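Side-chain contacts in B-agarase (Agarivorans gilvus, PDB 5Z6P), which probably hydrolyses beta-galactosidic linkages of agarose, as an agarase of glycoside hydrolase family 50: residues F97-R102 and R125-A130; E284-A287 and L292-P295; E554-N557 and Q561-L564. All coordinates share one frame; numbering follows the deposited sequence.

Contact 1 (F97-R102 and R125-A130); sequences FAFDAR and RCINIA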
loop_
_atom_site.group_PDB
_atom_site.type_symbol
_atom_site.label_atom_id
_atom_site.label_comp_id
_atom_site.label_asym_id
_atom_site.label_seq_id
_atom_site.Cartn_x
_atom_site.Cartn_y
_atom_site.Cartn_z
ATOM N N PHE A 97 5.986 -10.437 24.220
ATOM C CA PHE A 97 5.691 -11.806 23.847
ATOM C C PHE A 97 6.773 -12.216 22.844
ATOM O O PHE A 97 7.054 -11.488 21.899
ATOM C CB PHE A 97 4.285 -11.934 23.257
ATOM C CG PHE A 97 4.023 -13.260 22.614
ATOM C CD1 PHE A 97 3.754 -14.375 23.385
ATOM C CD2 PHE A 97 4.061 -13.395 21.237
ATOM C CE1 PHE A 97 3.521 -15.607 22.789
ATOM C CE2 PHE A 97 3.831 -14.626 20.636
ATOM C CZ PHE A 97 3.562 -15.729 21.413
ATOM N N ALA A 98 7.408 -13.358 23.070
ATOM C CA ALA A 98 8.554 -13.745 22.266
ATOM C C ALA A 98 8.553 -15.232 21.917
ATOM O O ALA A 98 7.923 -16.043 22.588
ATOM C CB ALA A 98 9.829 -13.386 22.983
ATOM N N PHE A 99 9.257 -15.570 20.848
ATOM C CA PHE A 99 9.489 -16.959 20.482
ATOM C C PHE A 99 10.660 -17.026 19.520
ATOM O O PHE A 99 11.061 -16.020 18.940
ATOM C CB PHE A 99 8.242 -17.589 19.851
ATOM C CG PHE A 99 7.762 -16.888 18.610
ATOM C CD1 PHE A 99 6.854 -15.847 18.698
ATOM C CD2 PHE A 99 8.209 -17.275 17.360
ATOM C CE1 PHE A 99 6.408 -15.203 17.566
ATOM C CE2 PHE A 99 7.760 -16.638 16.227
ATOM C CZ PHE A 99 6.869 -15.594 16.336
ATOM N N ASP A 100 11.210 -18.213 19.345
ATOM C CA ASP A 100 12.298 -18.383 18.397
ATOM C C ASP A 100 11.757 -19.071 17.168
ATOM O O ASP A 100 10.815 -19.841 17.273
ATOM C CB ASP A 100 13.442 -19.184 19.015
ATOM C CG ASP A 100 14.122 -18.442 20.147
ATOM O OD1 ASP A 100 13.940 -17.209 20.248
ATOM O OD2 ASP A 100 14.838 -19.089 20.932
ATOM N N ALA A 101 12.350 -18.791 16.013
ATOM C CA ALA A 101 11.895 -19.387 14.769
ATOM C C ALA A 101 13.029 -19.605 13.773
ATOM O O ALA A 101 13.918 -18.770 13.652
ATOM C CB ALA A 101 10.820 -18.519 14.146
ATOM N N ARG A 102 12.970 -20.736 13.070
ATOM C CA ARG A 102 13.809 -21.027 11.911
ATOM C C ARG A 102 12.927 -21.331 10.716
ATOM O O ARG A 102 11.907 -21.966 10.871
ATOM C CB ARG A 102 14.714 -22.228 12.159
ATOM C CG ARG A 102 15.825 -21.997 13.116
ATOM C CD ARG A 102 16.972 -22.923 12.782
ATOM N NE ARG A 102 16.778 -24.259 13.321
ATOM C CZ ARG A 102 17.071 -25.381 12.672
ATOM N NH1 ARG A 102 17.550 -25.342 11.439
ATOM N NH2 ARG A 102 16.874 -26.544 13.260
ATOM N N ARG A 125 1.516 -7.125 14.682
ATOM C CA ARG A 125 2.863 -6.897 14.173
ATOM C C ARG A 125 3.261 -7.977 13.161
ATOM O O ARG A 125 2.582 -8.993 13.044
ATOM C CB ARG A 125 3.873 -6.886 15.310
ATOM C CG ARG A 125 3.578 -5.888 16.407
ATOM C CD ARG A 125 4.870 -5.423 17.026
ATOM N NE ARG A 125 4.662 -4.551 18.178
ATOM C CZ ARG A 125 5.476 -3.550 18.507
ATOM N NH1 ARG A 125 6.543 -3.300 17.765
ATOM N NH2 ARG A 125 5.220 -2.808 19.572
ATOM N N CYS A 126 4.356 -7.773 12.433
ATOM C CA CYS A 126 4.890 -8.879 11.640
ATOM C C CYS A 126 6.406 -8.995 11.725
ATOM O O CYS A 126 7.113 -8.072 12.172
ATOM C CB CYS A 126 4.448 -8.781 10.167
ATOM S SG CYS A 126 5.210 -7.528 9.160
ATOM N N ILE A 127 6.884 -10.160 11.318
ATOM C CA ILE A 127 8.297 -10.455 11.266
ATOM C C ILE A 127 8.664 -11.107 9.939
ATOM O O ILE A 127 7.829 -11.759 9.311
ATOM C CB ILE A 127 8.698 -11.384 12.411
ATOM C CG1 ILE A 127 7.878 -12.674 12.360
ATOM C CG2 ILE A 127 8.492 -10.700 13.755
ATOM C CD1 ILE A 127 8.331 -13.692 13.374
ATOM N N ASN A 128 9.903 -10.912 9.506
ATOM C CA ASN A 128 10.450 -11.715 8.423
ATOM C C ASN A 128 11.386 -12.786 8.985
ATOM O O ASN A 128 12.371 -12.475 9.653
ATOM C CB ASN A 128 11.193 -10.862 7.400
ATOM C CG ASN A 128 11.605 -11.663 6.175
ATOM O OD1 ASN A 128 12.662 -12.284 6.155
ATOM N ND2 ASN A 128 10.739 -11.686 5.161
ATOM N N ILE A 129 11.072 -14.047 8.725
ATOM C CA ILE A 129 11.890 -15.145 9.227
ATOM C C ILE A 129 12.813 -15.613 8.121
ATOM O O ILE A 129 12.363 -16.142 7.113
ATOM C CB ILE A 129 11.035 -16.309 9.731
ATOM C CG1 ILE A 129 9.977 -15.783 10.702
ATOM C CG2 ILE A 129 11.916 -17.361 10.392
ATOM C CD1 ILE A 129 8.848 -16.722 10.931
ATOM N N ALA A 130 14.104 -15.382 8.297
ATOM C CA ALA A 130 15.062 -15.643 7.244
ATOM C C ALA A 130 15.532 -17.094 7.295
ATOM O O ALA A 130 15.529 -17.710 8.358
ATOM C CB ALA A 130 16.241 -14.688 7.360
#
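Ile129 and Ala101, together with Ile127 and Phe99, meet between two strands that face each other without sharing a backbone hydrogen bond. The Ile129 side chain leaves its strand with the CA–CB bond aimed at segment 97-102 and forks at CB. Its short branch, CG2, is trans to the backbone N and rests 4.1 Å from Ala101 CB; the same methyl lies 4.1 Å from the carbonyl carbon of Arg102, and so covers backbone as well as side chain. The longer branch runs through CG1 to CD1, which comes round to within 4.2 Å of Ala101 CB. The alanine methyl is therefore met by both ends of the isoleucine fork.

Two residues earlier, Ile127 and Phe99 reach toward each other from opposite directions. A chi1 of 57° sets Ile127 CG1 between the backbone N and the carbonyl carbon, and the extended CB–CG1–CD1 arm carries the methyl to the far end of the ring, where Ile127 CD1 is 3.8 Å from Phe99 CZ. The approach to the ring is oblique. Phe206 meets the same ring with its plane inclined by about 25°, Met111 also touches it, and Phe137 packs against both Ala101 and Ile127.

Strand 95-103 hydrogen-bonds to strands 135-140 and 199-210, whereas strand 122-129 pairs with 109-117 and 168-174. With segment axes 8.3 Å apart and inclined at 39°, this apolar, face-to-face layering is consistent with the core of a beta-sandwich, as in many carbohydrate-binding modules, here within the agarase CBM-like domain.

Contact 2 (E284-A287 and L292-P295); sequences EKIA and LVDP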
loop_
_atom_site.group_PDB
_atom_site.type_symbol
_atom_site.label_atom_id
_atom_site.label_comp_id
_atom_site.label_asym_id
_atom_site.label_seq_id
_atom_site.Cartn_x
_atom_site.Cartn_y
_atom_site.Cartn_z
ATOM N N GLU A 284 -8.524 -4.601 -25.735
ATOM C CA GLU A 284 -8.873 -5.588 -26.762
ATOM C C GLU A 284 -8.755 -6.976 -26.175
ATOM O O GLU A 284 -7.897 -7.220 -25.342
ATOM C CB GLU A 284 -7.949 -5.455 -27.984
ATOM C CG GLU A 284 -8.356 -6.278 -29.196
ATOM C CD GLU A 284 -9.753 -5.922 -29.654
ATOM O OE1 GLU A 284 -10.656 -6.768 -29.514
ATOM O OE2 GLU A 284 -9.952 -4.783 -30.123
ATOM N N LYS A 285 -9.607 -7.895 -26.604
ATOM C CA LYS A 285 -9.402 -9.291 -26.246
ATOM C C LYS A 285 -8.553 -9.926 -27.350
ATOM O O LYS A 285 -8.880 -9.824 -28.530
ATOM C CB LYS A 285 -10.738 -10.033 -26.061
ATOM C CG LYS A 285 -10.982 -10.547 -24.619
ATOM C CD LYS A 285 -12.329 -11.238 -24.491
ATOM C CE LYS A 285 -12.259 -12.557 -23.707
ATOM N NZ LYS A 285 -12.056 -12.474 -22.213
ATOM N N ILE A 286 -7.430 -10.532 -26.976
ATOM C CA ILE A 286 -6.514 -11.100 -27.957
ATOM C C ILE A 286 -6.232 -12.545 -27.597
ATOM O O ILE A 286 -5.758 -12.838 -26.507
ATOM C CB ILE A 286 -5.198 -10.303 -28.042
ATOM C CG1 ILE A 286 -5.461 -8.880 -28.545
ATOM C CG2 ILE A 286 -4.214 -10.982 -28.962
ATOM C CD1 ILE A 286 -4.232 -7.996 -28.537
ATOM N N ALA A 287 -6.558 -13.442 -28.519
ATOM C CA ALA A 287 -6.456 -14.883 -28.299
ATOM C C ALA A 287 -7.027 -15.283 -26.948
ATOM O O ALA A 287 -6.380 -15.988 -26.180
ATOM C CB ALA A 287 -5.008 -15.342 -28.428
ATOM N N LEU A 292 -4.031 -4.622 -23.460
ATOM C CA LEU A 292 -3.981 -3.271 -23.984
ATOM C C LEU A 292 -3.431 -3.338 -25.425
ATOM O O LEU A 292 -2.779 -4.316 -25.812
ATOM C CB LEU A 292 -3.121 -2.369 -23.097
ATOM C CG LEU A 292 -3.697 -1.961 -21.722
ATOM C CD1 LEU A 292 -2.618 -1.474 -20.759
ATOM C CD2 LEU A 292 -4.745 -0.894 -21.897
ATOM N N VAL A 293 -3.713 -2.304 -26.208
ATOM C CA VAL A 293 -3.165 -2.150 -27.546
ATOM C C VAL A 293 -2.620 -0.736 -27.650
ATOM O O VAL A 293 -3.293 0.191 -27.197
ATOM C CB VAL A 293 -4.246 -2.395 -28.630
ATOM C CG1 VAL A 293 -3.678 -2.195 -30.010
ATOM C CG2 VAL A 293 -4.848 -3.784 -28.490
ATOM N N ASP A 294 -1.419 -0.554 -28.214
ATOM C CA ASP A 294 -0.804 0.778 -28.277
ATOM C C ASP A 294 -1.379 1.581 -29.459
ATOM O O ASP A 294 -2.150 1.046 -30.238
ATOM C CB ASP A 294 0.760 0.672 -28.283
ATOM C CG ASP A 294 1.389 0.394 -29.676
ATOM O OD1 ASP A 294 0.701 0.418 -30.719
ATOM O OD2 ASP A 294 2.633 0.175 -29.709
ATOM N N PRO A 295 -1.058 2.880 -29.566
ATOM C CA PRO A 295 -1.700 3.685 -30.620
ATOM C C PRO A 295 -1.485 3.177 -32.056
ATOM O O PRO A 295 -2.280 3.490 -32.937
ATOM C CB PRO A 295 -1.059 5.054 -30.445
ATOM C CG PRO A 295 -0.727 5.130 -28.997
ATOM C CD PRO A 295 -0.367 3.724 -28.577
#
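Val293 turns one methyl, CG2, toward two residues of the neighbouring strand, Glu284 and Ile286, and all three CA–CB bonds head into the space between the segments. The closer approach is to the base of the glutamate: Val293 CG2 lies 3.6 Å from Glu284 CB. From the other residue only the tip arrives, Ile286 CD1 standing 4.3 Å from Val293 CG2 at the end of an extended chain. The methyl thus sits against an aliphatic surface made of a CB on one residue and a terminal CD1 on the other.

Strands 282-286 and 289-293 form a beta hairpin at the edge of a mixed sheet, with 282-286 outermost and 289-293 leading on to 299-305; the backbones of Val293 and Arg282 are hydrogen-bonded. Beyond CB, Glu284 parts company with the valine. Its chain bends about the CB–CG bond (chi2 58°), which takes the carboxylate away from segment 292-295; OE2 forms a salt bridge with Arg282 NH1 on its own strand. The other oxygen, OE1, receives a weak bond from the backbone N of Lys285 at 3.3 Å. Gln275, from a preceding loop, touches both Glu284 and Ile286.

Contact 3 (E554-N557 and Q561-L564); sequences EALN and QTNL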
loop_
_atom_site.group_PDB
_atom_site.type_symbol
_atom_site.label_atom_id
_atom_site.label_comp_id
_atom_site.label_asym_id
_atom_site.label_seq_id
_atom_site.Cartn_x
_atom_site.Cartn_y
_atom_site.Cartn_z
ATOM N N GLU A 554 -45.492 -0.893 4.212
ATOM C CA GLU A 554 -45.844 -2.110 4.922
ATOM C C GLU A 554 -45.026 -3.310 4.436
ATOM O O GLU A 554 -44.602 -4.152 5.226
ATOM C CB GLU A 554 -47.344 -2.398 4.763
ATOM C CG GLU A 554 -48.240 -1.455 5.555
ATOM C CD GLU A 554 -48.661 -0.173 4.814
ATOM O OE1 GLU A 554 -48.210 0.089 3.682
ATOM O OE2 GLU A 554 -49.460 0.593 5.388
ATOM N N ALA A 555 -44.788 -3.370 3.134
ATOM C CA ALA A 555 -43.999 -4.443 2.560
ATOM C C ALA A 555 -42.517 -4.356 2.985
ATOM O O ALA A 555 -41.871 -5.372 3.241
ATOM C CB ALA A 555 -44.129 -4.424 1.043
ATOM N N LEU A 556 -41.982 -3.147 3.072
ATOM C CA LEU A 556 -40.643 -2.982 3.628
ATOM C C LEU A 556 -40.618 -3.412 5.105
ATOM O O LEU A 556 -39.693 -4.088 5.547
ATOM C CB LEU A 556 -40.160 -1.536 3.488
ATOM C CG LEU A 556 -38.813 -1.324 4.184
ATOM C CD1 LEU A 556 -37.881 -0.496 3.312
ATOM C CD2 LEU A 556 -39.015 -0.647 5.522
ATOM N N ASN A 557 -41.634 -3.006 5.859
ATOM C CA ASN A 557 -41.715 -3.344 7.277
ATOM C C ASN A 557 -41.740 -4.849 7.502
ATOM O O ASN A 557 -41.072 -5.347 8.393
ATOM C CB ASN A 557 -42.938 -2.696 7.918
ATOM C CG ASN A 557 -42.712 -1.217 8.254
ATOM O OD1 ASN A 557 -41.579 -0.766 8.391
ATOM N ND2 ASN A 557 -43.788 -0.470 8.381
ATOM N N GLN A 561 -38.613 -6.177 9.231
ATOM C CA GLN A 561 -39.116 -6.337 10.596
ATOM C C GLN A 561 -39.017 -5.014 11.343
ATOM O O GLN A 561 -38.502 -4.953 12.451
ATOM C CB GLN A 561 -38.367 -7.450 11.335
ATOM C CG GLN A 561 -38.588 -8.861 10.764
ATOM C CD GLN A 561 -40.030 -9.354 10.892
ATOM O OE1 GLN A 561 -40.851 -8.748 11.578
ATOM N NE2 GLN A 561 -40.341 -10.457 10.217
ATOM N N THR A 562 -39.494 -3.953 10.694
ATOM C CA THR A 562 -39.514 -2.608 11.252
ATOM C C THR A 562 -40.953 -2.113 11.385
ATOM O O THR A 562 -41.867 -2.767 10.921
ATOM C CB THR A 562 -38.719 -1.617 10.379
ATOM O OG1 THR A 562 -39.205 -1.676 9.028
ATOM C CG2 THR A 562 -37.214 -1.942 10.414
ATOM N N ASN A 563 -41.152 -0.960 12.014
ATOM C CA ASN A 563 -42.495 -0.393 12.148
ATOM C C ASN A 563 -42.550 1.031 11.613
ATOM O O ASN A 563 -43.054 1.920 12.292
ATOM C CB ASN A 563 -42.969 -0.378 13.615
ATOM C CG ASN A 563 -42.730 -1.688 14.340
ATOM O OD1 ASN A 563 -42.030 -1.726 15.350
ATOM N ND2 ASN A 563 -43.323 -2.758 13.848
ATOM N N LEU A 564 -41.995 1.265 10.430
ATOM C CA LEU A 564 -41.993 2.608 9.862
ATOM C C LEU A 564 -43.412 3.022 9.461
ATOM O O LEU A 564 -44.186 2.207 8.972
ATOM C CB LEU A 564 -41.033 2.677 8.671
ATOM C CG LEU A 564 -39.573 2.414 9.069
ATOM C CD1 LEU A 564 -38.658 2.279 7.868
ATOM C CD2 LEU A 564 -39.097 3.549 9.964
#
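The carboxamide of Asn557 binds the loop that follows its helix through three hydrogen bonds. Its oxygen, OD1, takes two of them: the hydroxyl of Thr562 donates through OG1 at 2.6 Å, only slightly tilted from the carbonyl plane, and Leu564 N donates to OD1 at 2.9 Å, more strongly tilted at 32°. At the other end of the amide, Asn557 ND2 donates to Leu564 O at 2.8 Å; this bond is fairly straight (159°), lies in the amide plane and uses a lone pair of the acceptor. The side chain thereby engages both the N-H and the C=O of Leu564, which holds the amide against rotation and assigns its O and N ends. The hydroxyl meets the amide because a chi1 of 54° tucks Thr562 OG1 in over its own backbone, flanked by N and the carbonyl carbon.

The backbone of the same asparagine is also used. Thr562 N donates to Asn557 O at 3.1 Å, and Gln561 N makes a weak, strongly bent bond to that oxygen.

Apolar packing flanks the polar network. Leu556 CD2 lies 3.7 Å from Thr562 OG1 and 3.8 Å from Leu564 CD1, the side chains crossing at a slant. Trp567 on helix 567-572 touches Leu556, and Leu570 touches Leu564, so the two leucines join this turn to the next helix.

Gln561 leaves the helix with positive phi, and the bond from Thr562 N spans it back to a carbonyl five residues earlier. This 6→1 bond and the positive phi are consistent with a Schellman-like C-terminal cap, here reinforced by an asparagine side chain from the last turn of the helix.

How the contacts relate
From the N terminus, contact 1 comes first: 22 residues separate its segments, and it closes that excursion by packing two strands of the CBM-like domain on each other. Contact 2 follows, closing the tight turn of a hairpin at the edge of the sheet that also contains strands 299-305, 640-643, 664-668 and 709-714. Contact 3 closes a shorter loop still, fixing the end of helix 553-560 before helix 567-572. The three loops lie in series and neither nest nor cross. Their centres are 45 to 53 Å apart, with contacts 1 and 2 on opposite sides of the chain's centre, and none touches another.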